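Local coordinates for protein methyltransferase (Thermus thermophilus, PDB 1WS6) that probably transfers methyl groups from S-adenosylmethionine, perhaps to ribosomal RNA as its RsmD-like relatives do, on a Rossmann-type fold, at residues P24-Y34 against R159-L168; D123-L131 against Y143-L153. All coordinates share one frame; numbering follows the deposited sequence.

Interaction 1. Residues P24-Y34 against R159-L168; sequences PVRLRKALFDY and RVYGENALTL
Leu27 and Tyr161 are the residues whose CA atoms come nearest, 6.2 Å apart, between helix 25-34 and hairpin 159-168, the helix axis running 19° from that of strand 164-168 and roughly antiparallel to strand 159-161. The hairpin is the antiparallel ending of a class I methyltransferase sheet, strand order 3-2-1-4-5-7-6; its type II' turn, Tyr161 to Asn164, places Gly162 at positive phi. The Tyr161 ring fills the space beside the first helical turns. Leu27 crosses it at about a right angle, CD2 lying 3.3 Å from Tyr161 CD1, while Leu27 CA lies above one face, displaced toward the rim. Further along the ring, Ala30 CB meets Tyr161 OH at 3.3 Å. Arg26 arrives at the ring edge, its NH1 3.7 Å from Tyr161 CD2; with CG lodged between backbone N and carbonyl carbon (chi1 46°) and a bend at chi3, the chain curls over to the turn. An alanine in place of Tyr161 is likely to open a gap beside Leu27 and Ala30 and leave the Arg26 guanidinium without the ring edge it rests on. Deeper in, Leu27 and Leu166 meet tip to tip, CD2 to CG 3.5 Å. Leu31 CB touches Leu166 CD1, and both side chains reach Phe115, two strands in from 164-170. At the far end, Arg159 makes a cation-pi contact with Tyr34, whose hydroxyl bonds to Arg38. Arg159 CZ stands 4.6 Å from the ring centroid, 17° off the normal, and the steeply tilted guanidinium leads with NH2, 3.3 Å from Tyr34 CD1.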
# COMPACT_ATOMS: atom_id res chain seq x y z
N PRO A 24 -12.08 1.72 0.97
CA PRO A 24 -12.79 3.00 0.96
C PRO A 24 -12.22 4.06 0.01
O PRO A 24 -11.03 4.36 0.05
CB PRO A 24 -12.74 3.44 2.42
CG PRO A 24 -11.52 2.73 2.95
CD PRO A 24 -11.65 1.37 2.33
N VAL A 25 -13.09 4.61 -0.83
CA VAL A 25 -12.70 5.62 -1.79
C VAL A 25 -12.24 6.94 -1.16
O VAL A 25 -11.25 7.50 -1.61
CB VAL A 25 -13.83 5.91 -2.79
CG1 VAL A 25 -13.50 7.14 -3.62
CG2 VAL A 25 -14.02 4.72 -3.70
N ARG A 26 -12.94 7.44 -0.15
CA ARG A 26 -12.48 8.70 0.43
C ARG A 26 -11.17 8.52 1.18
O ARG A 26 -10.40 9.46 1.36
CB ARG A 26 -13.55 9.36 1.30
CG ARG A 26 -14.28 8.48 2.28
CD ARG A 26 -15.58 9.19 2.73
NE ARG A 26 -15.34 10.52 3.31
CZ ARG A 26 -14.93 10.75 4.56
NH1 ARG A 26 -14.70 9.73 5.38
NH2 ARG A 26 -14.74 11.99 4.98
N LEU A 27 -10.90 7.28 1.57
CA LEU A 27 -9.67 6.92 2.26
C LEU A 27 -8.53 7.07 1.24
O LEU A 27 -7.63 7.89 1.41
CB LEU A 27 -9.77 5.47 2.74
CG LEU A 27 -8.65 4.71 3.46
CD1 LEU A 27 -7.38 4.65 2.61
CD2 LEU A 27 -8.38 5.35 4.79
N ARG A 28 -8.58 6.27 0.18
CA ARG A 28 -7.56 6.31 -0.86
C ARG A 28 -7.37 7.72 -1.40
O ARG A 28 -6.24 8.20 -1.53
CB ARG A 28 -7.92 5.40 -2.03
CG ARG A 28 -7.74 3.92 -1.77
CD ARG A 28 -8.04 3.12 -3.02
NE ARG A 28 -9.38 3.38 -3.54
CZ ARG A 28 -9.67 3.44 -4.84
NH1 ARG A 28 -8.70 3.25 -5.73
NH2 ARG A 28 -10.90 3.70 -5.25
N LYS A 29 -8.48 8.37 -1.71
CA LYS A 29 -8.44 9.72 -2.23
C LYS A 29 -7.75 10.68 -1.26
O LYS A 29 -7.00 11.56 -1.68
CB LYS A 29 -9.85 10.24 -2.53
CG LYS A 29 -9.86 11.64 -3.09
CD LYS A 29 -11.27 12.09 -3.43
CE LYS A 29 -11.25 13.41 -4.24
NZ LYS A 29 -10.66 14.55 -3.48
N ALA A 30 -8.00 10.50 0.04
CA ALA A 30 -7.38 11.39 1.02
C ALA A 30 -5.90 11.09 1.18
O ALA A 30 -5.08 12.01 1.19
CB ALA A 30 -8.10 11.28 2.38
N LEU A 31 -5.56 9.82 1.30
CA LEU A 31 -4.17 9.44 1.45
C LEU A 31 -3.29 10.06 0.36
O LEU A 31 -2.25 10.65 0.65
CB LEU A 31 -4.00 7.92 1.43
CG LEU A 31 -2.51 7.55 1.48
CD1 LEU A 31 -1.89 8.14 2.74
CD2 LEU A 31 -2.31 6.06 1.43
N PHE A 32 -3.71 9.92 -0.89
CA PHE A 32 -2.92 10.46 -1.98
C PHE A 32 -2.95 11.98 -2.14
O PHE A 32 -1.98 12.57 -2.63
CB PHE A 32 -3.27 9.73 -3.28
CG PHE A 32 -2.72 8.32 -3.32
CD1 PHE A 32 -1.37 8.11 -3.58
CD2 PHE A 32 -3.51 7.24 -2.98
CE1 PHE A 32 -0.82 6.84 -3.49
CE2 PHE A 32 -2.96 5.97 -2.89
CZ PHE A 32 -1.61 5.77 -3.14
N ASP A 33 -4.04 12.63 -1.72
CA ASP A 33 -4.09 14.09 -1.80
C ASP A 33 -2.94 14.56 -0.93
O ASP A 33 -2.21 15.49 -1.28
CB ASP A 33 -5.37 14.67 -1.20
CG ASP A 33 -6.57 14.53 -2.11
OD1 ASP A 33 -6.41 14.30 -3.33
OD2 ASP A 33 -7.70 14.68 -1.59
N TYR A 34 -2.78 13.90 0.21
CA TYR A 34 -1.73 14.22 1.16
C TYR A 34 -0.35 13.85 0.62
O TYR A 34 0.58 14.65 0.68
CB TYR A 34 -1.97 13.47 2.46
CG TYR A 34 -0.88 13.68 3.48
CD1 TYR A 34 -0.73 14.91 4.12
CD2 TYR A 34 0.03 12.67 3.78
CE1 TYR A 34 0.28 15.13 5.03
CE2 TYR A 34 1.05 12.88 4.69
CZ TYR A 34 1.17 14.11 5.31
OH TYR A 34 2.19 14.34 6.20
N ARG A 159 -5.83 9.45 11.26
CA ARG A 159 -6.89 10.06 10.48
C ARG A 159 -7.94 8.96 10.36
O ARG A 159 -7.63 7.87 9.89
CB ARG A 159 -6.42 10.45 9.07
CG ARG A 159 -5.77 11.83 8.93
CD ARG A 159 -4.25 11.74 9.01
NE ARG A 159 -3.59 12.86 8.34
CZ ARG A 159 -3.56 13.03 7.01
NH1 ARG A 159 -4.16 12.17 6.20
NH2 ARG A 159 -2.91 14.08 6.50
N VAL A 160 -9.16 9.26 10.80
CA VAL A 160 -10.25 8.30 10.74
C VAL A 160 -11.16 8.57 9.55
O VAL A 160 -11.45 9.72 9.23
CB VAL A 160 -11.09 8.38 12.04
CG1 VAL A 160 -12.31 7.49 11.93
CG2 VAL A 160 -10.23 7.98 13.23
N TYR A 161 -11.59 7.49 8.89
CA TYR A 161 -12.49 7.57 7.73
C TYR A 161 -13.58 6.54 7.93
O TYR A 161 -13.44 5.38 7.55
CB TYR A 161 -11.73 7.26 6.43
CG TYR A 161 -10.65 8.27 6.15
CD1 TYR A 161 -9.33 8.03 6.50
CD2 TYR A 161 -10.97 9.51 5.61
CE1 TYR A 161 -8.37 8.99 6.32
CE2 TYR A 161 -10.01 10.48 5.44
CZ TYR A 161 -8.71 10.21 5.80
OH TYR A 161 -7.76 11.20 5.66
N GLY A 162 -14.67 6.98 8.54
CA GLY A 162 -15.77 6.07 8.81
C GLY A 162 -15.33 5.01 9.81
O GLY A 162 -15.08 5.31 10.97
N GLU A 163 -15.22 3.76 9.34
CA GLU A 163 -14.83 2.66 10.22
C GLU A 163 -13.34 2.31 10.16
O GLU A 163 -12.86 1.51 10.96
CB GLU A 163 -15.66 1.42 9.87
CG GLU A 163 -16.11 0.63 11.09
CD GLU A 163 -17.22 1.32 11.87
OE1 GLU A 163 -17.55 0.84 12.98
OE2 GLU A 163 -17.76 2.33 11.38
N ASN A 164 -12.62 2.91 9.22
CA ASN A 164 -11.20 2.64 9.09
C ASN A 164 -10.36 3.83 9.52
O ASN A 164 -10.81 4.98 9.45
CB ASN A 164 -10.83 2.29 7.65
CG ASN A 164 -11.65 1.16 7.09
OD1 ASN A 164 -12.70 1.38 6.47
ND2 ASN A 164 -11.20 -0.06 7.32
N ALA A 165 -9.14 3.56 9.95
CA ALA A 165 -8.24 4.62 10.35
C ALA A 165 -6.89 4.40 9.68
O ALA A 165 -6.56 3.28 9.27
CB ALA A 165 -8.07 4.63 11.86
N LEU A 166 -6.12 5.47 9.54
CA LEU A 166 -4.79 5.37 8.97
C LEU A 166 -3.86 5.95 10.01
O LEU A 166 -4.13 7.01 10.57
CB LEU A 166 -4.68 6.18 7.68
CG LEU A 166 -5.29 5.60 6.40
CD1 LEU A 166 -5.10 6.61 5.26
CD2 LEU A 166 -4.64 4.27 6.06
N THR A 167 -2.78 5.24 10.30
CA THR A 167 -1.80 5.75 11.26
C THR A 167 -0.57 6.07 10.44
O THR A 167 -0.05 5.21 9.74
CB THR A 167 -1.44 4.70 12.33
OG1 THR A 167 -2.50 4.60 13.28
CG2 THR A 167 -0.16 5.11 13.05
N LEU A 168 -0.11 7.31 10.53
CA LEU A 168 1.06 7.72 9.77
C LEU A 168 2.26 7.91 10.68
O LEU A 168 2.22 8.67 11.65
CB LEU A 168 0.75 9.00 9.00
CG LEU A 168 -0.35 8.81 7.95
CD1 LEU A 168 -1.72 8.74 8.63
CD2 LEU A 168 -0.33 9.97 6.98

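Interaction 2. Residues D123-L131 against Y143-L153; sequences DLAALFGEL and YVLQHPKDLYL
Phe128 lies flat on Leu145: Leu145 CB sits over the middle of the ring, 3.5 Å from its centroid and 14° off the normal, in a CH-pi contact. Both Leu145 methyls spread toward the CG side of the same ring, CD2 coming within 3.5 Å of Phe128 CD2. Around the rim, Gln146 O lies in the ring plane, 3.5 Å from CZ of Phe128, and Leu153 CD2 touches Phe128 CD1 at 3.5 Å; these contacts, with Leu145 on the face, limit the ring's freedom to tilt. One turn on, Leu131 brings CD2 to the edge of the Tyr143 ring, 3.3 Å from CE2. At the other end Leu124 CD1 packs on Pro148 CD at 3.8 Å and on His147 CB, while Leu151 covers the backbone oxygen of Leu124.

The second shell fixes these groups. With chi1 at 54° the His147 imidazole folds back over its own backbone, and ND1 reaches Pro148 O at 2.9 Å in a nearly straight bond, in the ring plane but from above the carbonyl plane; NE2 pairs with Thr167 OG1, which engages both ring nitrogens. Pro148 O is gripped from opposite faces, by His147 ND1 and by Leu151 N, the latter closing a type I turn that brings Leu151 back over Leu124. An Asx motif precedes the helix, Asp123 OD2 accepting from Ala126 N.

The helix runs antiparallel to the strand (170°) as the connecting segment of a beta-alpha-beta crossover between the parallel neighbours 111-116 and 141-148, and Phe128 and Leu131 straddle both by also touching Met116.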
# COMPACT_ATOMS: atom_id res chain seq x y z
N ASP A 123 -3.16 -10.28 12.98
CA ASP A 123 -2.74 -9.49 14.13
C ASP A 123 -2.16 -8.17 13.64
O ASP A 123 -0.95 -8.00 13.54
CB ASP A 123 -1.69 -10.27 14.94
CG ASP A 123 -1.30 -9.57 16.24
OD1 ASP A 123 -0.93 -10.27 17.21
OD2 ASP A 123 -1.34 -8.32 16.31
N LEU A 124 -3.05 -7.23 13.31
CA LEU A 124 -2.61 -5.93 12.84
C LEU A 124 -2.02 -5.22 14.04
O LEU A 124 -2.75 -4.59 14.82
CB LEU A 124 -3.77 -5.11 12.31
CG LEU A 124 -4.72 -5.74 11.30
CD1 LEU A 124 -5.59 -4.64 10.71
CD2 LEU A 124 -3.94 -6.45 10.22
N ALA A 125 -0.71 -5.31 14.19
CA ALA A 125 -0.00 -4.69 15.29
C ALA A 125 1.33 -5.39 15.28
O ALA A 125 2.38 -4.76 15.22
CB ALA A 125 -0.73 -4.94 16.61
N ALA A 126 1.28 -6.71 15.33
CA ALA A 126 2.51 -7.48 15.24
C ALA A 126 3.00 -7.24 13.81
O ALA A 126 4.20 -7.05 13.59
CB ALA A 126 2.22 -8.96 15.47
N LEU A 127 2.07 -7.23 12.86
CA LEU A 127 2.44 -7.00 11.46
C LEU A 127 3.04 -5.61 11.26
O LEU A 127 4.09 -5.48 10.64
CB LEU A 127 1.23 -7.19 10.53
CG LEU A 127 0.82 -8.65 10.29
CD1 LEU A 127 -0.33 -8.71 9.32
CD2 LEU A 127 2.00 -9.44 9.73
N PHE A 128 2.39 -4.59 11.82
CA PHE A 128 2.90 -3.22 11.69
C PHE A 128 4.26 -3.15 12.37
O PHE A 128 5.18 -2.51 11.86
CB PHE A 128 1.95 -2.22 12.36
CG PHE A 128 0.61 -2.11 11.69
CD1 PHE A 128 -0.52 -1.76 12.42
CD2 PHE A 128 0.48 -2.33 10.33
CE1 PHE A 128 -1.76 -1.63 11.81
CE2 PHE A 128 -0.76 -2.20 9.71
CZ PHE A 128 -1.87 -1.85 10.44
N GLY A 129 4.38 -3.83 13.51
CA GLY A 129 5.63 -3.85 14.25
C GLY A 129 6.76 -4.37 13.39
O GLY A 129 7.86 -3.83 13.40
N GLU A 130 6.49 -5.43 12.64
CA GLU A 130 7.49 -6.03 11.76
C GLU A 130 7.89 -5.07 10.65
O GLU A 130 9.07 -4.95 10.32
CB GLU A 130 6.94 -7.33 11.16
CG GLU A 130 6.79 -8.45 12.18
CD GLU A 130 8.13 -9.05 12.61
OE1 GLU A 130 8.15 -9.80 13.61
OE2 GLU A 130 9.17 -8.77 11.96
N LEU A 131 6.91 -4.40 10.06
CA LEU A 131 7.19 -3.45 8.98
C LEU A 131 8.06 -2.33 9.54
O LEU A 131 9.10 -2.00 8.97
CB LEU A 131 5.88 -2.85 8.46
CG LEU A 131 5.82 -2.33 7.02
CD1 LEU A 131 4.73 -1.28 6.93
CD2 LEU A 131 7.15 -1.74 6.58
N TYR A 143 5.44 5.54 6.99
CA TYR A 143 4.90 4.20 7.16
C TYR A 143 3.43 4.52 7.37
O TYR A 143 3.08 5.28 8.28
CB TYR A 143 5.42 3.48 8.41
CG TYR A 143 6.82 2.91 8.30
CD1 TYR A 143 7.92 3.62 8.79
CD2 TYR A 143 7.05 1.68 7.71
CE1 TYR A 143 9.19 3.11 8.69
CE2 TYR A 143 8.33 1.15 7.60
CZ TYR A 143 9.39 1.88 8.09
OH TYR A 143 10.67 1.39 7.97
N VAL A 144 2.57 3.99 6.52
CA VAL A 144 1.15 4.24 6.66
C VAL A 144 0.47 2.91 6.93
O VAL A 144 0.60 1.96 6.16
CB VAL A 144 0.56 4.85 5.38
CG1 VAL A 144 -0.94 5.06 5.56
CG2 VAL A 144 1.27 6.16 5.05
N LEU A 145 -0.28 2.86 8.02
CA LEU A 145 -0.96 1.64 8.41
C LEU A 145 -2.48 1.82 8.39
O LEU A 145 -2.99 2.75 9.01
CB LEU A 145 -0.46 1.24 9.81
CG LEU A 145 1.04 1.55 10.02
CD1 LEU A 145 1.44 1.39 11.49
CD2 LEU A 145 1.88 0.64 9.15
N GLN A 146 -3.20 0.96 7.66
CA GLN A 146 -4.66 1.05 7.63
C GLN A 146 -5.19 -0.04 8.54
O GLN A 146 -4.67 -1.15 8.54
CB GLN A 146 -5.22 0.85 6.22
CG GLN A 146 -6.75 0.88 6.19
CD GLN A 146 -7.35 0.57 4.82
OE1 GLN A 146 -8.28 -0.23 4.70
NE2 GLN A 146 -6.83 1.23 3.78
N HIS A 147 -6.23 0.26 9.30
CA HIS A 147 -6.78 -0.70 10.24
C HIS A 147 -8.14 -0.24 10.77
O HIS A 147 -8.57 0.88 10.50
CB HIS A 147 -5.82 -0.82 11.41
CG HIS A 147 -5.50 0.50 12.05
ND1 HIS A 147 -6.40 1.19 12.83
CD2 HIS A 147 -4.39 1.28 11.97
CE1 HIS A 147 -5.86 2.33 13.21
NE2 HIS A 147 -4.64 2.41 12.70
N PRO A 148 -8.83 -1.10 11.52
CA PRO A 148 -10.13 -0.65 12.03
C PRO A 148 -9.90 0.46 13.04
O PRO A 148 -8.98 0.39 13.86
CB PRO A 148 -10.73 -1.92 12.65
CG PRO A 148 -9.54 -2.83 12.88
CD PRO A 148 -8.65 -2.55 11.71
N LYS A 149 -10.73 1.50 12.98
CA LYS A 149 -10.59 2.66 13.87
C LYS A 149 -10.46 2.33 15.36
O LYS A 149 -9.91 3.12 16.12
CB LYS A 149 -11.75 3.63 13.65
CG LYS A 149 -13.05 3.29 14.39
CD LYS A 149 -14.13 4.32 14.07
CE LYS A 149 -15.17 4.43 15.19
NZ LYS A 149 -15.84 3.15 15.53
N ASP A 150 -10.96 1.17 15.78
CA ASP A 150 -10.87 0.81 17.19
C ASP A 150 -9.49 0.30 17.59
O ASP A 150 -9.15 0.27 18.77
CB ASP A 150 -11.97 -0.21 17.53
CG ASP A 150 -13.37 0.42 17.54
OD1 ASP A 150 -13.72 1.12 16.56
OD2 ASP A 150 -14.12 0.23 18.53
N LEU A 151 -8.68 -0.07 16.61
CA LEU A 151 -7.32 -0.52 16.88
C LEU A 151 -6.52 0.77 17.08
O LEU A 151 -6.63 1.68 16.27
CB LEU A 151 -6.79 -1.30 15.68
CG LEU A 151 -5.53 -2.16 15.83
CD1 LEU A 151 -4.34 -1.46 15.21
CD2 LEU A 151 -5.30 -2.49 17.30
N TYR A 152 -5.74 0.86 18.15
CA TYR A 152 -4.96 2.07 18.40
C TYR A 152 -3.45 1.88 18.54
O TYR A 152 -2.99 1.01 19.27
CB TYR A 152 -5.45 2.79 19.66
CG TYR A 152 -4.68 4.07 19.93
CD1 TYR A 152 -4.83 5.17 19.11
CD2 TYR A 152 -3.74 4.13 20.95
CE1 TYR A 152 -4.07 6.31 19.29
CE2 TYR A 152 -2.96 5.27 21.13
CZ TYR A 152 -3.13 6.35 20.30
OH TYR A 152 -2.34 7.46 20.43
N LEU A 153 -2.69 2.72 17.84
CA LEU A 153 -1.24 2.69 17.89
C LEU A 153 -0.74 4.08 18.27
O LEU A 153 -1.22 5.08 17.74
CB LEU A 153 -0.63 2.32 16.53
CG LEU A 153 -0.88 0.96 15.90
CD1 LEU A 153 -2.33 0.80 15.52
CD2 LEU A 153 -0.02 0.84 14.66

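How the interactions relate
The two interactions share one sheet but use its opposite sides: alternate residues of strand 141-148 face helix 126-134 in interaction 2, while Gln146 turns the other way and packs against Leu166 and Leu27 of interaction 1. Strands 141-148 and 164-170 are stitched together by probable backbone bonds, Ala165 N to His147 O and Thr167 N to Leu145 O. Interaction 2 is the more buried, almost wholly apolar, with polar bonds confined to its margins, some of them made to residues beyond its two segments, such as Thr167 and Val137. Interaction 1 reaches the sheet margin at strand 157-161, and there leucine packing gives way to arginines and tyrosines. Along the chain, interaction 2 is nested within the loop that interaction 1 closes.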